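Local coordinates for tryptophanyl-tRNA synthetase (Thermus thermophilus, PDB 2EL7), which probably catalyses the ATP-dependent attachment of tryptophan to tRNA(Trp), releasing AMP and diphosphate, as a homodimeric class I aminoacyl-tRNA synthetase, at residues 100-103 against 104-107; 108-111 against 112-116; 121-124 against 125-128; 127-130 against 131-134; 153-156 against 157-161. One frame throughout, in Å; residues are numbered along the deposited sequence.

In the fold
All five contacts are local, each within one unbroken run of chain, so none closes a long loop. From the N terminus, interaction 1 leads from the loop after helix 89-99 into helix 103-107, and interaction 2 follows directly as helix 110-115. Interactions 3 and 4 share Leu127 and Met128 and cover successive turns of helix 124-139; interaction 5 is the beginning of helix 153-169. None nests within another. Leu127 packs on Leu106, Phe112 meets Val122 and Leu127, and Pro130 and Ala134 pack on Leu157 and Thr158, which binds the four helices together. Interactions 1 to 4 all reach the second subunit, interaction 2 through Phe112 alone, and Met128 faces Met128 of that subunit.

Interaction 1 of 5, residues 100-103 against 104-107; sequences LTPL and GDLT
The methyl CG2 of Thr101 rests on Leu106, 3.8 Å from its CG, the two side chains meeting at about a right angle on the buried side of this helix start. In Thr101 the methyl lies anti to the backbone N (chi1 -54° for OG1), which turns it toward the leucine, while OG1 is held by the carbonyl of Phe97. Packing is also close round the Leu103 carbonyl. Its O accepts Thr107 N at 3.0 Å in a nearly straight bond (167°), and also Leu106 N at 2.9 Å, which comes from well above the carbonyl plane; two donors thus grip one oxygen in the first turn. Beside it, Leu103 CD2 touches Thr107 CG2 at 3.6 Å, and Thr107 OG1 turns back to bond with the O of Gly104 at 3.0 Å.

The other side is looser and partly exposed. Asp105 OD1 lies against the Pro102 ring, 3.6 Å from CG, and Asp105 N reaches Pro102 O only in a weak bond. A bound phosphate ion, probably from the crystallisation liquor, sits near this carboxylate. Trp123 of the second subunit packs on Pro102, and its Ser124 on Leu106. Within the chain, the loop residues Thr101 and Pro102 pack on Ile161 and Arg164 of helix 153-169, while Leu106 packs on Leu127, Met128 and Val131 of helix 124-139.

Interaction 2 of 5, residues 108-111 against 112-116; sequences RMTQ and FKDKA
Met109 O receives Lys113 N at 3.0 Å in a bond of 165°, the first of three backbone hydrogen bonds across the contact; Thr110 O receives Asp114 N at 3.1 Å, and Gln111 O receives Lys115 N at a longer 3.3 Å. Within the second half, Ala116 N bonds to Phe112 O.

Thr110 and Asp114 lie side by side and point the same way, one turn apart, with methyl CG2 of Thr110 at 3.6 Å from Asp114 OD2. The methyl is anti to its own backbone N, and the CG of Asp114 lies beside its N (chi1 -73°), which lays the carboxylate along this outer face. Lys113 CB sits 3.4 Å from Met109 O.

Together these residues form the short helix 110-115, with Met109 as its N-cap residue. The backbone N of Thr110, in the first turn, is bonded by the side-chain oxygen of Gln153, so helix 153-169 supplies a partner at this helix start.

Two charged pairs form: Lys113 NZ makes a salt bridge of 3.1 Å with Asp114 OD1, and Lys115 pairs with Glu120.

Apolar groups turn inward. Over one face of the Phe112 ring, toward its rim, stands Ala116 CB; the ring also packs on Val122 and Leu127 of its own chain and on Leu103 of the second subunit, and Met109 packs on Pro130 and His154.

Interaction 3 of 5, residues 121-124 against 125-128; sequences TVWS and GLLM
Trp123 is the N-cap residue of helix 124-139, and the contact is the helix's first turn, with Leu126 turned back against the cap residue. CD2 of Leu126 lies 3.5 Å from Trp123 CB and meets the indole at its edge, near the ring plane, at 3.8 Å from CD1. The leucine's CG sits beside its own backbone N (chi1 -71°), and a chi2 of -17°, away from the staggered positions, swings CD2 to the tryptophan. Over the centre of one indole face stands the methyl CG2 of Thr121, from the loop before the helix.

The backbone bonds of the first turn are uneven. Trp123 O takes Leu126 N and Leu127 N, both weakly, whereas Ser124 O accepts Met128 N at 2.7 Å in a bond of 168°. Met128 CG passes 3.2 Å from that same Ser124 O.

The hydroxyl of Ser124 is bonded to the backbone O of Thr101 of the second subunit, and Val122 packs on Leu103 of that subunit. The cap carbonyl is thus held only weakly within the turn, but Val122 and Ser124 also make backbone hydrogen bonds to the second subunit and the buried serine hydroxyl is satisfied there, which ties this helix start to the dimer.

Interaction 4 of 5, residues 127-130 against 131-134; sequences LMYP and VLQA
Val131 packs its CG2 on the Met128 methyl, CE to CG2 3.8 Å, the two side chains lying side by side and pointing the same way. Its N reaches Met128 O at 3.0 Å, a weak bond. Leu132 N bonds weakly to the same oxygen, and CD2 of Leu132 comes within 4.0 Å of Tyr129 CD1.

Gln133 carries the main side-chain contact. Its CG lies over one face of the Tyr129 ring, 3.9 Å from the ring centroid, a CH-pi contact 26° off the ring normal. The glutamine chain runs out straight beyond CG, and its amide follows the ring with the two planes 25° apart. The backbone N of Gln133 donates to Tyr129 O at 2.9 Å in a bond of 164°. Ala134 N bonds to Pro130 O, also at 2.9 Å.

Pro130 has no N-H to give to the turn before, and helix 124-139 is kinked there. The Tyr129 ring also stacks with His45. Tyr129 lies near Gln9, predicted to bind ATP, and Gln133 near Asp136, predicted to bind tryptophan; this is a proline-kinked alpha helix running from the dimer interface toward the probable active site of the class I fold.

Interaction 5 of 5, residues 153-156 against 157-161; sequences QHIE and LTREI
With OG1 placed beside its own backbone N (chi1 -54°), Thr158 turns its hydroxyl back onto the preceding turn, where OG1 donates to His154 O at 2.7 Å. The same oxygen also takes Thr158 N at 3.2 Å, from above the carbonyl plane, so two donors of one residue grip it. In Arg159 a bend at chi3 (-68°) folds the guanidinium back along the helix: NH1 lies 3.1 Å from Glu156 CG, and NH2 lies 3.6 Å from the Ile155 methyl CG2. Glu156 CA and Ile155 O both lie over one face of the guanidinium, toward its rim.

The carboxylate of Glu156 does not close onto this arginine. The nearest approach, OE1 to NH1, is 4.2 Å, beyond a salt bridge, and the two planes stand 65° apart. NH2 instead bonds to the carbonyl of Pro176, in the loop before strand 177-179.

Regular backbone bonds join the turns, with Leu157 N to Gln153 O and Glu160 N to Glu156 O both at 3.0 Å. The helix is the crossover of a beta-alpha-beta unit between strands 144-146 and 177-179. Its Leu157 packs on Pro130 and Leu106, while His154 packs on Gln133, its side chain about 8 Å from that of Asp136, predicted to bind tryptophan.

The chemistry is that of a buried hydroxyl satisfied by its own helix, and of an arginine whose guanidinium has one face against the backbone of Ile155 and Glu156 while its NH2 bonds to Pro176 O; the nearby glutamate probably adds only a modest electrostatic pull.

Interaction 1 of 5, residues 100-103 against 104-107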
loop_
_atom_site.group_PDB
_atom_site.type_symbol
_atom_site.label_atom_id
_atom_site.label_comp_id
_atom_site.label_asym_id
_atom_site.label_seq_id
_atom_site.Cartn_x
_atom_site.Cartn_y
_atom_site.Cartn_z
ATOM N N LEU A 100 9.106 6.963 -2.388
ATOM C CA LEU A 100 9.883 8.163 -2.094
ATOM C C LEU A 100 10.511 8.133 -0.706
ATOM O O LEU A 100 10.853 9.191 -0.187
ATOM C CB LEU A 100 8.999 9.405 -2.183
ATOM C CG LEU A 100 8.193 9.672 -3.452
ATOM C CD1 LEU A 100 7.222 10.815 -3.177
ATOM C CD2 LEU A 100 9.125 10.006 -4.598
ATOM N N THR A 101 10.649 6.943 -0.116
ATOM C CA THR A 101 11.221 6.798 1.223
ATOM C C THR A 101 12.468 5.914 1.275
ATOM O O THR A 101 12.432 4.736 0.922
ATOM C CB THR A 101 10.173 6.227 2.218
ATOM O OG1 THR A 101 8.997 7.044 2.183
ATOM C CG2 THR A 101 10.713 6.229 3.667
ATOM N N PRO A 102 13.603 6.481 1.711
ATOM C CA PRO A 102 14.854 5.709 1.807
ATOM C C PRO A 102 14.657 4.580 2.829
ATOM O O PRO A 102 14.166 4.821 3.935
ATOM C CB PRO A 102 15.869 6.738 2.312
ATOM C CG PRO A 102 15.307 8.057 1.851
ATOM C CD PRO A 102 13.814 7.896 2.080
ATOM N N LEU A 103 15.048 3.362 2.468
ATOM C CA LEU A 103 14.902 2.217 3.355
ATOM C C LEU A 103 15.510 2.470 4.738
ATOM O O LEU A 103 14.882 2.174 5.769
ATOM C CB LEU A 103 15.579 0.997 2.734
ATOM C CG LEU A 103 14.915 -0.373 2.863
ATOM C CD1 LEU A 103 15.980 -1.432 2.784
ATOM C CD2 LEU A 103 14.161 -0.502 4.147
ATOM N N GLY A 104 16.740 3.000 4.739
ATOM C CA GLY A 104 17.468 3.294 5.965
ATOM C C GLY A 104 16.687 4.105 6.985
ATOM O O GLY A 104 16.735 3.811 8.174
ATOM N N ASP A 105 15.980 5.136 6.545
ATOM C CA ASP A 105 15.184 5.931 7.476
ATOM C C ASP A 105 14.104 5.091 8.168
ATOM O O ASP A 105 13.721 5.386 9.305
ATOM C CB ASP A 105 14.511 7.104 6.755
ATOM C CG ASP A 105 15.518 8.104 6.208
ATOM O OD1 ASP A 105 15.132 8.881 5.301
ATOM O OD2 ASP A 105 16.684 8.111 6.689
ATOM N N LEU A 106 13.600 4.055 7.493
ATOM C CA LEU A 106 12.580 3.214 8.112
ATOM C C LEU A 106 13.213 2.205 9.053
ATOM O O LEU A 106 12.764 2.041 10.186
ATOM C CB LEU A 106 11.745 2.494 7.055
ATOM C CG LEU A 106 10.863 3.422 6.230
ATOM C CD1 LEU A 106 10.264 2.674 5.075
ATOM C CD2 LEU A 106 9.800 4.004 7.113
ATOM N N THR A 107 14.265 1.541 8.602
ATOM C CA THR A 107 14.920 0.558 9.452
ATOM C C THR A 107 15.432 1.182 10.761
ATOM O O THR A 107 15.564 0.492 11.775
ATOM C CB THR A 107 16.060 -0.157 8.681
ATOM O OG1 THR A 107 17.036 0.794 8.251
ATOM C CG2 THR A 107 15.506 -0.824 7.433
#

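Interaction 2 of 5, residues 108-111 against 112-116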
loop_
_atom_site.group_PDB
_atom_site.type_symbol
_atom_site.label_atom_id
_atom_site.label_comp_id
_atom_site.label_asym_id
_atom_site.label_seq_id
_atom_site.Cartn_x
_atom_site.Cartn_y
_atom_site.Cartn_z
ATOM N N ARG A 108 15.658 2.496 10.767
ATOM C CA ARG A 108 16.131 3.168 11.973
ATOM C C ARG A 108 15.053 3.801 12.837
ATOM O O ARG A 108 15.377 4.441 13.841
ATOM C CB ARG A 108 17.153 4.250 11.628
ATOM C CG ARG A 108 18.402 3.709 11.038
ATOM C CD ARG A 108 19.375 4.798 10.691
ATOM N NE ARG A 108 20.088 4.360 9.509
ATOM C CZ ARG A 108 19.878 4.851 8.301
ATOM N NH1 ARG A 108 20.556 4.380 7.263
ATOM N NH2 ARG A 108 19.018 5.845 8.141
ATOM N N MET A 109 13.786 3.670 12.452
ATOM C CA MET A 109 12.725 4.243 13.275
ATOM C C MET A 109 12.780 3.461 14.571
ATOM O O MET A 109 12.908 2.232 14.561
ATOM C CB MET A 109 11.350 4.069 12.633
ATOM C CG MET A 109 11.197 4.793 11.292
ATOM S SD MET A 109 10.971 6.569 11.401
ATOM C CE MET A 109 9.318 6.649 12.219
ATOM N N THR A 110 12.699 4.182 15.681
ATOM C CA THR A 110 12.760 3.582 16.984
ATOM C C THR A 110 11.803 2.421 17.202
ATOM O O THR A 110 12.198 1.407 17.762
ATOM C CB THR A 110 12.485 4.616 18.067
ATOM O OG1 THR A 110 13.361 5.723 17.886
ATOM C CG2 THR A 110 12.713 4.019 19.450
ATOM N N GLN A 111 10.554 2.554 16.767
ATOM C CA GLN A 111 9.596 1.486 17.013
ATOM C C GLN A 111 9.976 0.211 16.319
ATOM O O GLN A 111 10.044 -0.841 16.949
ATOM C CB GLN A 111 8.167 1.910 16.636
ATOM C CG GLN A 111 7.530 2.810 17.689
ATOM C CD GLN A 111 6.006 2.640 17.798
ATOM O OE1 GLN A 111 5.483 1.515 17.790
ATOM N NE2 GLN A 111 5.296 3.753 17.930
ATOM N N PHE A 112 10.236 0.295 15.021
ATOM C CA PHE A 112 10.631 -0.883 14.262
ATOM C C PHE A 112 11.874 -1.543 14.855
ATOM O O PHE A 112 11.926 -2.763 15.002
ATOM C CB PHE A 112 10.928 -0.519 12.809
ATOM C CG PHE A 112 11.657 -1.599 12.063
ATOM C CD1 PHE A 112 10.975 -2.723 11.591
ATOM C CD2 PHE A 112 13.024 -1.505 11.852
ATOM C CE1 PHE A 112 11.646 -3.730 10.919
ATOM C CE2 PHE A 112 13.721 -2.519 11.172
ATOM C CZ PHE A 112 13.032 -3.632 10.704
ATOM N N LYS A 113 12.864 -0.719 15.190
ATOM C CA LYS A 113 14.137 -1.169 15.735
ATOM C C LYS A 113 14.021 -1.956 17.033
ATOM O O LYS A 113 14.686 -2.975 17.205
ATOM C CB LYS A 113 15.050 0.040 15.949
ATOM C CG LYS A 113 16.445 -0.316 16.439
ATOM C CD LYS A 113 16.927 0.698 17.440
ATOM C CE LYS A 113 16.384 0.413 18.807
ATOM N NZ LYS A 113 16.642 1.506 19.782
ATOM N N ASP A 114 13.196 -1.472 17.955
ATOM C CA ASP A 114 13.013 -2.155 19.234
ATOM C C ASP A 114 12.328 -3.503 19.072
ATOM O O ASP A 114 12.655 -4.455 19.778
ATOM C CB ASP A 114 12.189 -1.310 20.209
ATOM C CG ASP A 114 12.961 -0.115 20.758
ATOM O OD1 ASP A 114 14.206 -0.172 20.810
ATOM O OD2 ASP A 114 12.322 0.879 21.166
ATOM N N LYS A 115 11.369 -3.595 18.157
ATOM C CA LYS A 115 10.668 -4.854 17.953
ATOM C C LYS A 115 11.605 -5.794 17.219
ATOM O O LYS A 115 11.640 -6.996 17.486
ATOM C CB LYS A 115 9.374 -4.628 17.155
ATOM C CG LYS A 115 9.205 -5.522 15.920
ATOM C CD LYS A 115 8.797 -6.960 16.259
ATOM C CE LYS A 115 7.420 -6.987 16.895
ATOM N NZ LYS A 115 7.018 -8.366 17.237
ATOM N N ALA A 116 12.379 -5.238 16.301
ATOM C CA ALA A 116 13.318 -6.037 15.522
ATOM C C ALA A 116 14.438 -6.601 16.395
ATOM O O ALA A 116 15.209 -7.449 15.950
ATOM C CB ALA A 116 13.910 -5.195 14.380
#

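Interaction 3 of 5, residues 121-124 against 125-128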
loop_
_atom_site.group_PDB
_atom_site.type_symbol
_atom_site.label_atom_id
_atom_site.label_comp_id
_atom_site.label_asym_id
_atom_site.label_seq_id
_atom_site.Cartn_x
_atom_site.Cartn_y
_atom_site.Cartn_z
ATOM N N THR A 121 8.767 -12.236 14.894
ATOM C CA THR A 121 8.801 -12.093 13.456
ATOM C C THR A 121 8.826 -10.629 13.069
ATOM O O THR A 121 7.992 -9.844 13.542
ATOM C CB THR A 121 7.591 -12.747 12.810
ATOM O OG1 THR A 121 7.623 -14.149 13.080
ATOM C CG2 THR A 121 7.616 -12.513 11.308
ATOM N N VAL A 122 9.777 -10.252 12.220
ATOM C CA VAL A 122 9.827 -8.870 11.812
ATOM C C VAL A 122 9.042 -8.732 10.512
ATOM O O VAL A 122 9.570 -8.929 9.418
ATOM C CB VAL A 122 11.321 -8.321 11.725
ATOM C CG1 VAL A 122 12.264 -9.404 11.302
ATOM C CG2 VAL A 122 11.410 -7.129 10.773
ATOM N N TRP A 123 7.752 -8.427 10.661
ATOM C CA TRP A 123 6.858 -8.246 9.527
ATOM C C TRP A 123 7.127 -6.924 8.779
ATOM O O TRP A 123 7.509 -5.903 9.381
ATOM C CB TRP A 123 5.395 -8.269 9.989
ATOM C CG TRP A 123 4.979 -9.541 10.697
ATOM C CD1 TRP A 123 4.752 -9.700 12.047
ATOM C CD2 TRP A 123 4.755 -10.827 10.103
ATOM N NE1 TRP A 123 4.405 -10.997 12.316
ATOM C CE2 TRP A 123 4.398 -11.711 11.143
ATOM C CE3 TRP A 123 4.820 -11.313 8.799
ATOM C CZ2 TRP A 123 4.110 -13.061 10.915
ATOM C CZ3 TRP A 123 4.534 -12.648 8.569
ATOM C CH2 TRP A 123 4.183 -13.511 9.625
ATOM N N SER A 124 6.929 -6.940 7.465
ATOM C CA SER A 124 7.142 -5.737 6.661
ATOM C C SER A 124 6.131 -4.688 7.126
ATOM O O SER A 124 6.345 -3.493 6.973
ATOM C CB SER A 124 6.960 -6.046 5.166
ATOM O OG SER A 124 7.835 -7.079 4.773
ATOM N N GLY A 125 5.032 -5.165 7.700
ATOM C CA GLY A 125 4.022 -4.274 8.237
ATOM C C GLY A 125 4.615 -3.384 9.314
ATOM O O GLY A 125 4.335 -2.185 9.334
ATOM N N LEU A 126 5.421 -3.947 10.212
ATOM C CA LEU A 126 6.068 -3.141 11.251
ATOM C C LEU A 126 6.964 -2.084 10.575
ATOM O O LEU A 126 6.902 -0.892 10.917
ATOM C CB LEU A 126 6.962 -3.998 12.184
ATOM C CG LEU A 126 6.431 -5.008 13.220
ATOM C CD1 LEU A 126 4.938 -4.741 13.509
ATOM C CD2 LEU A 126 6.666 -6.460 12.715
ATOM N N LEU A 127 7.792 -2.520 9.618
ATOM C CA LEU A 127 8.691 -1.589 8.943
ATOM C C LEU A 127 7.974 -0.481 8.163
ATOM O O LEU A 127 8.323 0.693 8.289
ATOM C CB LEU A 127 9.639 -2.326 7.982
ATOM C CG LEU A 127 10.587 -1.405 7.183
ATOM C CD1 LEU A 127 11.687 -0.903 8.106
ATOM C CD2 LEU A 127 11.212 -2.149 6.007
ATOM N N MET A 128 6.974 -0.865 7.370
ATOM C CA MET A 128 6.227 0.066 6.521
ATOM C C MET A 128 5.089 0.876 7.191
ATOM O O MET A 128 4.551 1.804 6.579
ATOM C CB MET A 128 5.656 -0.690 5.307
ATOM C CG MET A 128 6.675 -1.483 4.512
ATOM S SD MET A 128 8.084 -0.435 4.056
ATOM C CE MET A 128 7.269 0.932 3.319
#

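Interaction 4 of 5, residues 127-130 against 131-134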
loop_
_atom_site.group_PDB
_atom_site.type_symbol
_atom_site.label_atom_id
_atom_site.label_comp_id
_atom_site.label_asym_id
_atom_site.label_seq_id
_atom_site.Cartn_x
_atom_site.Cartn_y
_atom_site.Cartn_z
ATOM N N LEU A 127 7.792 -2.520 9.618
ATOM C CA LEU A 127 8.691 -1.589 8.943
ATOM C C LEU A 127 7.974 -0.481 8.163
ATOM O O LEU A 127 8.323 0.693 8.289
ATOM C CB LEU A 127 9.639 -2.326 7.982
ATOM C CG LEU A 127 10.587 -1.405 7.183
ATOM C CD1 LEU A 127 11.687 -0.903 8.106
ATOM C CD2 LEU A 127 11.212 -2.149 6.007
ATOM N N MET A 128 6.974 -0.865 7.370
ATOM C CA MET A 128 6.227 0.066 6.521
ATOM C C MET A 128 5.089 0.876 7.191
ATOM O O MET A 128 4.551 1.804 6.579
ATOM C CB MET A 128 5.656 -0.690 5.307
ATOM C CG MET A 128 6.675 -1.483 4.512
ATOM S SD MET A 128 8.084 -0.435 4.056
ATOM C CE MET A 128 7.269 0.932 3.319
ATOM N N TYR A 129 4.728 0.562 8.430
ATOM C CA TYR A 129 3.626 1.301 9.053
ATOM C C TYR A 129 3.783 2.817 9.070
ATOM O O TYR A 129 2.824 3.551 8.816
ATOM C CB TYR A 129 3.378 0.813 10.476
ATOM C CG TYR A 129 2.120 1.379 11.097
ATOM C CD1 TYR A 129 0.874 1.140 10.529
ATOM C CD2 TYR A 129 2.179 2.179 12.256
ATOM C CE1 TYR A 129 -0.289 1.688 11.097
ATOM C CE2 TYR A 129 1.034 2.721 12.823
ATOM C CZ TYR A 129 -0.196 2.475 12.242
ATOM O OH TYR A 129 -1.335 3.023 12.805
ATOM N N PRO A 130 4.989 3.322 9.370
ATOM C CA PRO A 130 5.098 4.789 9.376
ATOM C C PRO A 130 4.743 5.437 8.034
ATOM O O PRO A 130 4.225 6.562 7.998
ATOM C CB PRO A 130 6.545 5.023 9.792
ATOM C CG PRO A 130 6.802 3.827 10.728
ATOM C CD PRO A 130 6.196 2.687 9.941
ATOM N N VAL A 131 5.013 4.746 6.926
ATOM C CA VAL A 131 4.675 5.299 5.606
ATOM C C VAL A 131 3.145 5.357 5.470
ATOM O O VAL A 131 2.605 6.342 4.953
ATOM C CB VAL A 131 5.303 4.469 4.471
ATOM C CG1 VAL A 131 4.945 5.086 3.090
ATOM C CG2 VAL A 131 6.828 4.457 4.658
ATOM N N LEU A 132 2.452 4.329 5.982
ATOM C CA LEU A 132 0.991 4.295 5.979
ATOM C C LEU A 132 0.465 5.492 6.776
ATOM O O LEU A 132 -0.436 6.193 6.315
ATOM C CB LEU A 132 0.475 3.001 6.609
ATOM C CG LEU A 132 -1.036 2.732 6.536
ATOM C CD1 LEU A 132 -1.430 2.594 5.112
ATOM C CD2 LEU A 132 -1.405 1.447 7.285
ATOM N N GLN A 133 1.038 5.736 7.959
ATOM C CA GLN A 133 0.626 6.871 8.786
ATOM C C GLN A 133 0.868 8.203 8.044
ATOM O O GLN A 133 0.055 9.133 8.117
ATOM C CB GLN A 133 1.395 6.895 10.105
ATOM C CG GLN A 133 1.075 5.775 11.080
ATOM C CD GLN A 133 1.891 5.896 12.379
ATOM O OE1 GLN A 133 3.130 5.749 12.378
ATOM N NE2 GLN A 133 1.202 6.182 13.484
ATOM N N ALA A 134 1.996 8.306 7.345
ATOM C CA ALA A 134 2.286 9.528 6.595
ATOM C C ALA A 134 1.230 9.824 5.508
ATOM O O ALA A 134 0.878 10.984 5.257
ATOM C CB ALA A 134 3.671 9.425 5.951
#

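Interaction 5 of 5, residues 153-156 against 157-161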
loop_
_atom_site.group_PDB
_atom_site.type_symbol
_atom_site.label_atom_id
_atom_site.label_comp_id
_atom_site.label_asym_id
_atom_site.label_seq_id
_atom_site.Cartn_x
_atom_site.Cartn_y
_atom_site.Cartn_z
ATOM N N GLN A 153 8.827 10.904 15.997
ATOM C CA GLN A 153 9.557 10.394 14.829
ATOM C C GLN A 153 8.735 10.225 13.557
ATOM O O GLN A 153 9.191 10.606 12.473
ATOM C CB GLN A 153 10.245 9.057 15.140
ATOM C CG GLN A 153 11.696 9.192 15.533
ATOM C CD GLN A 153 12.551 7.983 15.161
ATOM O OE1 GLN A 153 12.242 6.845 15.523
ATOM N NE2 GLN A 153 13.638 8.232 14.439
ATOM N N HIS A 154 7.528 9.668 13.663
ATOM C CA HIS A 154 6.746 9.491 12.450
ATOM C C HIS A 154 6.205 10.817 11.913
ATOM O O HIS A 154 5.864 10.919 10.737
ATOM C CB HIS A 154 5.632 8.428 12.631
ATOM C CG HIS A 154 4.394 8.909 13.334
ATOM N ND1 HIS A 154 4.324 9.079 14.704
ATOM C CD2 HIS A 154 3.150 9.152 12.864
ATOM C CE1 HIS A 154 3.084 9.394 15.045
ATOM N NE2 HIS A 154 2.353 9.443 13.944
ATOM N N ILE A 155 6.123 11.845 12.745
ATOM C CA ILE A 155 5.682 13.117 12.193
ATOM C C ILE A 155 6.874 13.691 11.424
ATOM O O ILE A 155 6.692 14.326 10.392
ATOM C CB ILE A 155 5.199 14.137 13.262
ATOM C CG1 ILE A 155 3.779 13.824 13.747
ATOM C CG2 ILE A 155 4.988 15.472 12.613
ATOM C CD1 ILE A 155 3.382 12.383 13.830
ATOM N N GLU A 156 8.093 13.470 11.911
ATOM C CA GLU A 156 9.276 13.953 11.195
ATOM C C GLU A 156 9.423 13.236 9.845
ATOM O O GLU A 156 9.799 13.852 8.848
ATOM C CB GLU A 156 10.545 13.771 12.044
ATOM C CG GLU A 156 10.627 14.792 13.193
ATOM C CD GLU A 156 11.634 14.432 14.317
ATOM O OE1 GLU A 156 11.763 15.256 15.266
ATOM O OE2 GLU A 156 12.282 13.347 14.260
ATOM N N LEU A 157 9.113 11.942 9.803
ATOM C CA LEU A 157 9.203 11.204 8.551
ATOM C C LEU A 157 8.219 11.811 7.572
ATOM O O LEU A 157 8.541 12.016 6.399
ATOM C CB LEU A 157 8.861 9.721 8.760
ATOM C CG LEU A 157 8.821 8.859 7.486
ATOM C CD1 LEU A 157 10.236 8.668 6.963
ATOM C CD2 LEU A 157 8.154 7.513 7.755
ATOM N N THR A 158 7.017 12.103 8.055
ATOM C CA THR A 158 5.965 12.685 7.231
ATOM C C THR A 158 6.380 14.018 6.607
ATOM O O THR A 158 6.106 14.253 5.411
ATOM C CB THR A 158 4.685 12.872 8.061
ATOM O OG1 THR A 158 4.341 11.615 8.658
ATOM C CG2 THR A 158 3.507 13.339 7.192
ATOM N N ARG A 159 7.047 14.886 7.374
ATOM C CA ARG A 159 7.477 16.178 6.822
ATOM C C ARG A 159 8.561 15.932 5.778
ATOM O O ARG A 159 8.566 16.555 4.725
ATOM C CB ARG A 159 8.023 17.140 7.901
ATOM C CG ARG A 159 7.022 17.603 8.957
ATOM C CD ARG A 159 7.571 18.796 9.772
ATOM N NE ARG A 159 8.692 18.413 10.613
ATOM C CZ ARG A 159 8.590 18.062 11.890
ATOM N NH1 ARG A 159 9.682 17.714 12.568
ATOM N NH2 ARG A 159 7.409 18.083 12.502
ATOM N N GLU A 160 9.478 15.020 6.062
ATOM C CA GLU A 160 10.525 14.722 5.102
ATOM C C GLU A 160 9.910 14.289 3.773
ATOM O O GLU A 160 10.351 14.733 2.721
ATOM C CB GLU A 160 11.475 13.637 5.649
ATOM C CG GLU A 160 12.634 14.213 6.496
ATOM C CD GLU A 160 13.377 13.165 7.330
ATOM O OE1 GLU A 160 14.174 13.554 8.217
ATOM O OE2 GLU A 160 13.166 11.954 7.109
ATOM N N ILE A 161 8.888 13.436 3.838
ATOM C CA ILE A 161 8.202 12.934 2.656
ATOM C C ILE A 161 7.457 14.056 1.942
ATOM O O ILE A 161 7.410 14.098 0.719
ATOM C CB ILE A 161 7.197 11.775 3.035
ATOM C CG1 ILE A 161 7.983 10.523 3.457
ATOM C CG2 ILE A 161 6.291 11.429 1.858
ATOM C CD1 ILE A 161 7.128 9.413 3.936
#